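Local coordinates for protein NAD(+) phosphorylase MbcT (Mycobacterium tuberculosis, PDB 6FKG) that degrades NAD(+) by phosphorolysis as the toxin of a type II toxin-antitoxin system, killing the cell unless its cognate antitoxin MbcA blocks the active site, at residues B[37-40]-B[41-44]; B[67-70]-B[71-74]; B[104-107]-B[108-111]. All blocks are in the same frame, centred on the assembly; numbering follows the deposited sequence.

Contact 1: B[37-40]-B[41-44]; sequences SGEG and ARRF
Glu39 and Arg42, one helical turn apart in the short helix 39-44, lie side by side and join their charged ends in a long, weak salt bridge. Followed outward, Arg42 starts with CB against the backbone, 3.5 Å from Glu39 O. CG stands anti to the backbone N (chi1 -179°), and CD then runs alongside the acid, 3.7 Å from Glu39 OE1. Of the guanidinium nitrogens it is NH1 that meets the acid: it reaches Glu39 OE1 at 3.4 Å, at the guanidinium edge and in its plane, although the carboxylate is turned 42° from that plane. The Glu39 chain bends at chi2 (-64°), which carries the carboxylate alongside the arginine.

Beneath them the helix opens with Gly38 as N-cap. Its O takes a weak bond from Arg42 N, whereas Arg43 N to Glu39 O (2.9 Å) and Phe44 N to Gly40 O (3.0 Å) are firm. Gly40 N is hydrogen-bonded to Glu111 of the antitoxin MbcA, an approach that the missing side chain probably makes easier, while Ala41 is small enough to pack on Ala56 and Tyr58 of strand 56-60.

Arg42 and Arg43 also approach their counterparts in a second toxin subunit, so arginines and acids mingle where the subunits meet. Glu39 may offset part of the charge of Arg42, and Asp107 of MbcA, salt-bridged to Arg43, that of Arg43.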
loop_
_atom_site.group_PDB
_atom_site.type_symbol
_atom_site.label_atom_id
_atom_site.label_comp_id
_atom_site.label_asym_id
_atom_site.label_seq_id
_atom_site.Cartn_x
_atom_site.Cartn_y
_atom_site.Cartn_z
ATOM N N SER B 37 -2.478 22.378 -34.370
ATOM C CA SER B 37 -2.214 21.889 -33.012
ATOM C C SER B 37 -2.314 20.378 -32.919
ATOM O O SER B 37 -3.207 19.771 -33.516
ATOM C CB SER B 37 -3.180 22.507 -31.997
ATOM O OG SER B 37 -3.187 21.746 -30.789
ATOM N N GLY B 38 -1.402 19.759 -32.162
ATOM C CA GLY B 38 -1.440 18.313 -31.992
ATOM C C GLY B 38 -1.520 17.879 -30.537
ATOM O O GLY B 38 -1.232 16.731 -30.200
ATOM N N GLU B 39 -1.935 18.797 -29.672
ATOM C CA GLU B 39 -1.899 18.540 -28.236
ATOM C C GLU B 39 -2.965 17.540 -27.766
ATOM O O GLU B 39 -2.778 16.885 -26.753
ATOM C CB GLU B 39 -2.046 19.832 -27.475
ATOM C CG GLU B 39 -0.957 20.809 -27.834
ATOM C CD GLU B 39 0.426 20.315 -27.438
ATOM O OE1 GLU B 39 0.531 19.540 -26.456
ATOM O OE2 GLU B 39 1.401 20.702 -28.124
ATOM N N GLY B 40 -4.069 17.439 -28.495
ATOM C CA GLY B 40 -5.142 16.543 -28.099
ATOM C C GLY B 40 -4.715 15.089 -28.212
ATOM O O GLY B 40 -4.972 14.266 -27.314
ATOM N N ALA B 41 -4.063 14.774 -29.325
ATOM C CA ALA B 41 -3.512 13.447 -29.532
ATOM C C ALA B 41 -2.454 13.143 -28.476
ATOM O O ALA B 41 -2.321 12.007 -28.032
ATOM C CB ALA B 41 -2.929 13.327 -30.934
ATOM N N ARG B 42 -1.702 14.156 -28.059
ATOM C CA ARG B 42 -0.724 13.940 -26.996
ATOM C C ARG B 42 -1.397 13.671 -25.648
ATOM O O ARG B 42 -0.949 12.825 -24.879
ATOM C CB ARG B 42 0.214 15.142 -26.858
ATOM C CG ARG B 42 1.268 14.964 -25.789
ATOM C CD ARG B 42 1.896 16.293 -25.413
ATOM N NE ARG B 42 3.342 16.191 -25.372
ATOM C CZ ARG B 42 4.171 17.211 -25.574
ATOM N NH1 ARG B 42 3.690 18.429 -25.816
ATOM N NH2 ARG B 42 5.482 17.008 -25.532
ATOM N N ARG B 43 -2.462 14.408 -25.351
ATOM C CA ARG B 43 -3.105 14.271 -24.058
ATOM C C ARG B 43 -3.802 12.908 -23.912
ATOM O O ARG B 43 -3.710 12.279 -22.855
ATOM C CB ARG B 43 -4.096 15.422 -23.844
ATOM C CG ARG B 43 -3.434 16.653 -23.225
ATOM C CD ARG B 43 -4.278 17.912 -23.346
ATOM N NE ARG B 43 -5.611 17.754 -22.774
ATOM C CZ ARG B 43 -5.927 17.980 -21.502
ATOM N NH1 ARG B 43 -4.996 18.376 -20.640
ATOM N NH2 ARG B 43 -7.182 17.817 -21.097
ATOM N N PHE B 44 -4.473 12.462 -24.971
ATOM C CA PHE B 44 -5.297 11.242 -24.904
ATOM C C PHE B 44 -4.625 10.034 -25.524
ATOM O O PHE B 44 -4.898 8.894 -25.130
ATOM C CB PHE B 44 -6.658 11.452 -25.594
ATOM C CG PHE B 44 -7.621 10.311 -25.361
ATOM C CD1 PHE B 44 -8.138 10.089 -24.091
ATOM C CD2 PHE B 44 -7.970 9.448 -26.391
ATOM C CE1 PHE B 44 -8.992 9.038 -23.840
ATOM C CE2 PHE B 44 -8.845 8.371 -26.150
ATOM C CZ PHE B 44 -9.348 8.173 -24.880
#

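Contact 2: B[67-70]-B[71-74]; sequences MVEV and ERAA
Arg72 reaches back one turn of helix 63-76 to Glu69, and the two side chains run in the same direction. The acid bends at chi2 (-56°), so that OE1 lies 2.9 Å from Arg72 NH1 in a hydrogen-bonded salt bridge. OE1 offers its syn lone pair and sits at the guanidinium edge, near its plane, while the two flat groups are turned 65° apart. The aliphatic part of the arginine lies along the backbone, with CG 3.4 Å from Val68 O.

Met67, Val70 and Ala74 form the buried apolar face. Val70 and Ala74 pack on Met84, and Val70 and Ala73 on Tyr28; the small alanines are consistent with close approach to these two residues. Met67, long and flexible, bends toward helix 177-185. Regular helical bonds, such as Ala74 N to Val70 O (2.9 Å), run beneath.

Val68, Glu71, Arg72 and Ala73 are only partly covered. Glu71 stretches out beyond CG, and its OE2 makes a salt bridge with Arg184 and a hydrogen bond with Tyr180.

Glu69, itself packed on Phe114 of the antitoxin MbcA, shares Arg72 NH1 with Val115 O of MbcA; it would orient the arginine and probably balance its charge at this partly buried interface.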
loop_
_atom_site.group_PDB
_atom_site.type_symbol
_atom_site.label_atom_id
_atom_site.label_comp_id
_atom_site.label_asym_id
_atom_site.label_seq_id
_atom_site.Cartn_x
_atom_site.Cartn_y
_atom_site.Cartn_z
ATOM N N MET B 67 -14.266 12.891 -44.080
ATOM C CA MET B 67 -15.665 12.752 -43.635
ATOM C C MET B 67 -15.910 11.370 -43.048
ATOM O O MET B 67 -16.662 11.211 -42.085
ATOM C CB MET B 67 -16.656 13.000 -44.777
ATOM C CG MET B 67 -16.667 14.449 -45.318
ATOM S SD MET B 67 -16.780 15.744 -44.055
ATOM C CE MET B 67 -15.057 16.219 -43.810
ATOM N N VAL B 68 -15.278 10.363 -43.636
ATOM C CA VAL B 68 -15.379 9.011 -43.097
ATOM C C VAL B 68 -14.826 8.991 -41.659
ATOM O O VAL B 68 -15.395 8.351 -40.780
ATOM C CB VAL B 68 -14.646 8.003 -43.996
ATOM C CG1 VAL B 68 -14.648 6.601 -43.373
ATOM C CG2 VAL B 68 -15.302 7.970 -45.370
ATOM N N GLU B 69 -13.742 9.722 -41.400
ATOM C CA GLU B 69 -13.203 9.756 -40.037
ATOM C C GLU B 69 -14.147 10.526 -39.098
ATOM O O GLU B 69 -14.297 10.163 -37.925
ATOM C CB GLU B 69 -11.797 10.361 -40.017
ATOM C CG GLU B 69 -10.743 9.521 -40.777
ATOM C CD GLU B 69 -10.636 8.085 -40.273
ATOM O OE1 GLU B 69 -10.815 7.831 -39.061
ATOM O OE2 GLU B 69 -10.377 7.195 -41.099
ATOM N N VAL B 70 -14.830 11.542 -39.622
ATOM C CA VAL B 70 -15.831 12.238 -38.817
ATOM C C VAL B 70 -16.929 11.251 -38.390
ATOM O O VAL B 70 -17.369 11.252 -37.247
ATOM C CB VAL B 70 -16.467 13.440 -39.567
ATOM C CG1 VAL B 70 -17.603 14.047 -38.738
ATOM C CG2 VAL B 70 -15.414 14.512 -39.870
ATOM N N GLU B 71 -17.347 10.388 -39.312
ATOM C CA GLU B 71 -18.344 9.363 -39.001
ATOM C C GLU B 71 -17.882 8.400 -37.909
ATOM O O GLU B 71 -18.646 8.044 -37.007
ATOM C CB GLU B 71 -18.682 8.541 -40.248
ATOM C CG GLU B 71 -19.230 9.323 -41.388
ATOM C CD GLU B 71 -19.551 8.422 -42.584
ATOM O OE1 GLU B 71 -19.305 7.194 -42.511
ATOM O OE2 GLU B 71 -20.046 8.946 -43.594
ATOM N N ARG B 72 -16.645 7.927 -38.035
ATOM C CA ARG B 72 -16.089 6.990 -37.063
ATOM C C ARG B 72 -15.983 7.616 -35.677
ATOM O O ARG B 72 -16.241 6.952 -34.678
ATOM C CB ARG B 72 -14.717 6.490 -37.512
ATOM C CG ARG B 72 -14.773 5.635 -38.788
ATOM C CD ARG B 72 -13.373 5.161 -39.192
ATOM N NE ARG B 72 -12.855 4.150 -38.275
ATOM C CZ ARG B 72 -11.811 4.321 -37.477
ATOM N NH1 ARG B 72 -11.154 5.478 -37.481
ATOM N NH2 ARG B 72 -11.425 3.326 -36.679
ATOM N N ALA B 73 -15.589 8.883 -35.612
ATOM C CA ALA B 73 -15.557 9.554 -34.324
ATOM C C ALA B 73 -16.966 9.713 -33.762
ATOM O O ALA B 73 -17.205 9.472 -32.576
ATOM C CB ALA B 73 -14.858 10.916 -34.447
ATOM N N ALA B 74 -17.904 10.121 -34.610
ATOM C CA ALA B 74 -19.295 10.227 -34.190
ATOM C C ALA B 74 -19.817 8.919 -33.623
ATOM O O ALA B 74 -20.500 8.902 -32.601
ATOM C CB ALA B 74 -20.170 10.673 -35.364
#

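Contact 3: B[104-107]-B[108-111]; sequences LTTP and QARE
One face of the Arg110 guanidinium is covered by Thr106 O and Pro107 CA, both displaced toward the rim. At the edge, NH1 hydrogen-bonds to two carbonyl oxygens, Leu104 O and Thr105 O, each 2.9 Å from NH1. The two are met differently. NH1 approaches Leu104 O at 135° to the C=O bond, tilted out of the carbonyl plane, whereas for Thr105 O the donor stands above the carbonyl plane, off the lone pairs. The arginine gets there by bending at chi3 (-61°), its CG passing 3.2 Å from Leu104 O.

Thr106 is the N-cap of helix 107-112. With its hydroxyl set between N and the carbonyl carbon (chi1 67°), OG1 accepts from Ala109 N at 3.2 Å. Pro107 suits the first helical position, where no backbone N-H is needed, and Pro107 O receives Glu111 N. Leu104 CD2 packs 4.1 Å from Ala109 CB on the buried side, and Leu104 also touches Val143 of strand 142-147.

Arg110 thus ties the turn after strand 89-103 to the helix that follows, with NH1 given to two main-chain carbonyls. A positive charge near a helix N-terminus would be expected to be unfavourable, and the two carbonyl oxygens may compensate.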
loop_
_atom_site.group_PDB
_atom_site.type_symbol
_atom_site.label_atom_id
_atom_site.label_comp_id
_atom_site.label_asym_id
_atom_site.label_seq_id
_atom_site.Cartn_x
_atom_site.Cartn_y
_atom_site.Cartn_z
ATOM N N LEU B 104 3.117 3.024 -44.797
ATOM C CA LEU B 104 2.441 1.780 -44.438
ATOM C C LEU B 104 1.179 1.565 -45.279
ATOM O O LEU B 104 0.262 0.858 -44.858
ATOM C CB LEU B 104 2.078 1.781 -42.945
ATOM C CG LEU B 104 3.263 1.929 -41.987
ATOM C CD1 LEU B 104 2.802 1.868 -40.519
ATOM C CD2 LEU B 104 4.325 0.877 -42.268
ATOM N N THR B 105 1.130 2.168 -46.465
ATOM C CA THR B 105 -0.051 2.024 -47.315
ATOM C C THR B 105 -0.048 0.702 -48.073
ATOM O O THR B 105 -1.083 0.288 -48.594
ATOM C CB THR B 105 -0.184 3.196 -48.316
ATOM O OG1 THR B 105 0.972 3.243 -49.156
ATOM C CG2 THR B 105 -0.329 4.530 -47.550
ATOM N N THR B 106 1.096 0.023 -48.126
ATOM C CA THR B 106 1.152 -1.275 -48.798
ATOM C C THR B 106 1.035 -2.404 -47.778
ATOM O O THR B 106 1.442 -2.249 -46.626
ATOM C CB THR B 106 2.454 -1.452 -49.604
ATOM O OG1 THR B 106 3.568 -1.531 -48.708
ATOM C CG2 THR B 106 2.652 -0.278 -50.559
ATOM N N PRO B 107 0.463 -3.545 -48.191
ATOM C CA PRO B 107 0.376 -4.701 -47.291
ATOM C C PRO B 107 1.750 -5.269 -46.940
ATOM O O PRO B 107 1.941 -5.748 -45.821
ATOM C CB PRO B 107 -0.453 -5.708 -48.098
ATOM C CG PRO B 107 -0.240 -5.313 -49.517
ATOM C CD PRO B 107 -0.163 -3.821 -49.495
ATOM N N GLN B 108 2.694 -5.202 -47.872
ATOM C CA GLN B 108 4.058 -5.650 -47.595
ATOM C C GLN B 108 4.670 -4.870 -46.420
ATOM O O GLN B 108 5.316 -5.443 -45.530
ATOM C CB GLN B 108 4.937 -5.503 -48.835
ATOM C CG GLN B 108 6.406 -5.244 -48.517
ATOM C CD GLN B 108 7.321 -5.481 -49.704
ATOM O OE1 GLN B 108 7.013 -6.282 -50.589
ATOM N NE2 GLN B 108 8.460 -4.793 -49.722
ATOM N N ALA B 109 4.465 -3.558 -46.429
ATOM C CA ALA B 109 5.010 -2.700 -45.385
ATOM C C ALA B 109 4.345 -2.991 -44.046
ATOM O O ALA B 109 5.015 -3.051 -43.026
ATOM C CB ALA B 109 4.841 -1.230 -45.758
ATOM N N ARG B 110 3.030 -3.179 -44.048
ATOM C CA ARG B 110 2.325 -3.457 -42.803
ATOM C C ARG B 110 2.767 -4.806 -42.237
ATOM O O ARG B 110 2.965 -4.946 -41.029
ATOM C CB ARG B 110 0.805 -3.407 -43.017
ATOM C CG ARG B 110 0.298 -1.994 -43.307
ATOM C CD ARG B 110 -1.229 -1.877 -43.364
ATOM N NE ARG B 110 -1.842 -2.689 -44.414
ATOM C CZ ARG B 110 -1.987 -2.302 -45.676
ATOM N NH1 ARG B 110 -1.568 -1.105 -46.058
ATOM N NH2 ARG B 110 -2.557 -3.110 -46.562
ATOM N N GLU B 111 2.953 -5.789 -43.115
ATOM C CA GLU B 111 3.418 -7.107 -42.686
ATOM C C GLU B 111 4.825 -7.031 -42.087
ATOM O O GLU B 111 5.144 -7.731 -41.120
ATOM C CB GLU B 111 3.393 -8.089 -43.857
ATOM C CG GLU B 111 4.013 -9.448 -43.547
ATOM C CD GLU B 111 3.414 -10.108 -42.315
ATOM O OE1 GLU B 111 2.172 -10.098 -42.173
ATOM O OE2 GLU B 111 4.189 -10.641 -41.490
#

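Overall arrangement
All three are local, one-turn contacts in the RES domain, yet each sits differently. Contact 1 and contact 2 each pair a glutamate with the arginine three residues on, weakly in the first and firmly in the second. All three touch the MbcA antitoxin, contact 3 only through Glu111. Contact 2 spans the middle of helix 63-76, packed on strand 19-30 and helix 177-185; contact 1 takes in the short helix 39-44 and also meets a second toxin subunit. Both are about half buried. Contact 3, across the chain's centre from contact 1, has the most exposed residues and swaps the salt bridge for arginine-to-carbonyl bonds and a threonine cap.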